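Long-range contact in MlnE (Bacillus amyloliquefaciens subsp. plantarum, PDB 5D2E), which binds NADP and, as the N-terminal B-type ketoreductase of a macrolactin polyketide synthase, probably reduces the beta-keto group of the growing chain: residues I123-I128 against N165-K170. Numbering follows the deposited sequence.
Sequences IRPRHI and NKLCPK
Arg124 meets Pro169 through one face of its guanidinium, over which CG of the proline sits 3.6 Å above the plane, offset toward the rim of the flat group. The two side chains approach from opposite directions. The contact lies away from the NADP site, in the Rossmann-like structural subdomain of the ketoreductase, where the loops leading into the parallel neighbours 127-133 and 171-180 run side by side before the strands pair. With CG anti to the backbone N (chi1 169°) the Arg124 chain starts out extended, which carries its CD to CD of Pro169; the bend at chi3 (-67°) then brings NE and the guanidinium over the proline. Further along, the Arg126 and Lys170 side chains point the same way; CB of Lys170 lies over one face of the Arg126 guanidinium, toward its rim, and CD of Lys170 comes to 3.3 Å from NH2 of Arg126. The like-charged ends, Arg126 NH2 and Lys170 NZ, remain 5.5 Å apart. On the buried side, CD of Pro125 packs at 4.0 Å against CG of Leu167, the two side chains crossing at about a right angle.

Two waters join the loops where direct backbone bonds have not yet begun. One donates to Lys170 O and to Pro125 O, bridging two backbone carbonyls that could not bond to each other. Outside the loops, Glu172 and Glu58 form salt bridges with Arg126, which should offset its charge beside Lys170, while Cys115, Arg119 and Phe162 pack around Leu167. Lys166 has positive phi in the Schellman motif that ends helix 141-164 and turns the chain toward this loop. The second water sits at the edge of the Arg124 guanidinium, in its plane, accepting from NE of Arg124 at 2.9 Å and donating to O of Leu167 at 2.6 Å.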
loop_
_atom_site.group_PDB
_atom_site.type_symbol
_atom_site.label_atom_id
_atom_site.label_comp_id
_atom_site.label_asym_id
_atom_site.label_seq_id
_atom_site.Cartn_x
_atom_site.Cartn_y
_atom_site.Cartn_z
ATOM N N ILE A 123 -24.574 -21.134 14.421
ATOM C CA ILE A 123 -23.953 -19.898 14.877
ATOM C C ILE A 123 -23.531 -19.129 13.587
ATOM O O ILE A 123 -22.622 -19.551 12.901
ATOM C CB ILE A 123 -22.757 -20.183 15.825
ATOM C CG1 ILE A 123 -23.322 -20.689 17.157
ATOM C CG2 ILE A 123 -22.077 -18.886 16.223
ATOM C CD1 ILE A 123 -22.305 -21.267 18.093
ATOM N N ARG A 124 -24.208 -18.022 13.271
ATOM C CA ARG A 124 -23.958 -17.217 12.082
ATOM C C ARG A 124 -23.422 -15.816 12.528
ATOM O O ARG A 124 -24.184 -14.950 12.940
ATOM C CB ARG A 124 -25.272 -17.029 11.285
ATOM C CG ARG A 124 -25.162 -15.960 10.156
ATOM C CD ARG A 124 -26.427 -15.832 9.296
ATOM N NE ARG A 124 -26.629 -17.043 8.509
ATOM C CZ ARG A 124 -27.667 -17.273 7.725
ATOM N NH1 ARG A 124 -28.606 -16.358 7.588
ATOM N NH2 ARG A 124 -27.710 -18.405 7.039
ATOM N N PRO A 125 -22.097 -15.637 12.522
ATOM C CA PRO A 125 -21.523 -14.366 13.019
ATOM C C PRO A 125 -21.895 -13.233 12.120
ATOM O O PRO A 125 -21.983 -13.428 10.893
ATOM C CB PRO A 125 -20.019 -14.606 12.960
ATOM C CG PRO A 125 -19.823 -16.076 12.860
ATOM C CD PRO A 125 -21.073 -16.629 12.212
ATOM N N ARG A 126 -22.091 -12.069 12.704
ATOM C CA ARG A 126 -22.196 -10.858 11.975
ATOM C C ARG A 126 -20.994 -9.920 12.240
ATOM O O ARG A 126 -20.401 -9.378 11.330
ATOM C CB ARG A 126 -23.438 -10.125 12.357
ATOM C CG ARG A 126 -24.058 -9.437 11.129
ATOM C CD ARG A 126 -24.331 -8.038 11.444
ATOM N NE ARG A 126 -24.680 -7.255 10.262
ATOM C CZ ARG A 126 -25.914 -7.106 9.823
ATOM N NH1 ARG A 126 -26.907 -7.767 10.399
ATOM N NH2 ARG A 126 -26.157 -6.319 8.788
ATOM N N HIS A 127 -20.579 -9.804 13.488
ATOM C CA HIS A 127 -19.445 -8.962 13.830
ATOM C C HIS A 127 -18.197 -9.753 13.987
ATOM O O HIS A 127 -18.135 -10.605 14.830
ATOM C CB HIS A 127 -19.760 -8.204 15.095
ATOM C CG HIS A 127 -21.151 -7.677 15.082
ATOM N ND1 HIS A 127 -21.464 -6.442 14.560
ATOM C CD2 HIS A 127 -22.332 -8.292 15.345
ATOM C CE1 HIS A 127 -22.766 -6.282 14.567
ATOM N NE2 HIS A 127 -23.318 -7.388 15.042
ATOM N N ILE A 128 -17.182 -9.443 13.173
ATOM C CA ILE A 128 -15.952 -10.160 13.152
ATOM C C ILE A 128 -14.874 -9.199 13.579
ATOM O O ILE A 128 -14.841 -8.084 13.057
ATOM C CB ILE A 128 -15.564 -10.624 11.725
ATOM C CG1 ILE A 128 -16.709 -11.287 10.966
ATOM C CG2 ILE A 128 -14.349 -11.476 11.782
ATOM C CD1 ILE A 128 -17.438 -12.344 11.687
ATOM N N ASN A 165 -17.890 -20.928 2.006
ATOM C CA ASN A 165 -18.798 -21.679 2.884
ATOM C C ASN A 165 -20.057 -20.899 3.234
ATOM O O ASN A 165 -20.844 -21.327 4.069
ATOM C CB ASN A 165 -18.036 -22.065 4.164
ATOM C CG ASN A 165 -16.881 -22.993 3.866
ATOM O OD1 ASN A 165 -17.088 -24.019 3.285
ATOM N ND2 ASN A 165 -15.680 -22.571 4.103
ATOM N N LYS A 166 -20.225 -19.709 2.666
ATOM C CA LYS A 166 -21.375 -18.855 2.883
ATOM C C LYS A 166 -21.746 -18.652 4.361
ATOM O O LYS A 166 -22.922 -18.735 4.756
ATOM C CB LYS A 166 -22.563 -19.419 2.091
ATOM C CG LYS A 166 -22.304 -19.410 0.575
ATOM C CD LYS A 166 -23.615 -19.291 -0.168
ATOM C CE LYS A 166 -23.500 -19.916 -1.545
ATOM N NZ LYS A 166 -24.574 -19.359 -2.420
ATOM N N LEU A 167 -20.735 -18.380 5.183
ATOM C CA LEU A 167 -20.940 -18.310 6.593
ATOM C C LEU A 167 -21.713 -17.039 6.981
ATOM O O LEU A 167 -22.552 -17.092 7.865
ATOM C CB LEU A 167 -19.604 -18.432 7.283
ATOM C CG LEU A 167 -19.709 -18.236 8.778
ATOM C CD1 LEU A 167 -20.326 -19.525 9.296
ATOM C CD2 LEU A 167 -18.362 -17.986 9.432
ATOM N N CYS A 168 -21.455 -15.927 6.262
ATOM C CA CYS A 168 -21.942 -14.614 6.578
ATOM C C CYS A 168 -22.594 -13.959 5.392
ATOM O O CYS A 168 -21.943 -13.300 4.584
ATOM C CB CYS A 168 -20.775 -13.720 7.052
ATOM S SG CYS A 168 -19.796 -14.373 8.434
ATOM N N PRO A 169 -23.906 -14.036 5.328
ATOM C CA PRO A 169 -24.616 -13.255 4.311
ATOM C C PRO A 169 -24.280 -11.755 4.381
ATOM O O PRO A 169 -24.201 -11.106 3.340
ATOM C CB PRO A 169 -26.098 -13.509 4.640
ATOM C CG PRO A 169 -26.090 -14.838 5.354
ATOM C CD PRO A 169 -24.776 -14.924 6.103
ATOM N N LYS A 170 -24.099 -11.232 5.594
ATOM C CA LYS A 170 -23.594 -9.898 5.839
ATOM C C LYS A 170 -22.609 -9.996 6.973
ATOM O O LYS A 170 -22.795 -10.771 7.913
ATOM C CB LYS A 170 -24.698 -8.976 6.282
ATOM C CG LYS A 170 -25.540 -8.404 5.165
ATOM C CD LYS A 170 -26.319 -7.173 5.652
ATOM C CE LYS A 170 -26.719 -6.300 4.474
ATOM N NZ LYS A 170 -27.606 -7.064 3.557
HETATM O O HOH W 1 -24.434 -18.863 8.407
HETATM O O HOH W 2 -24.044 -12.783 9.055
#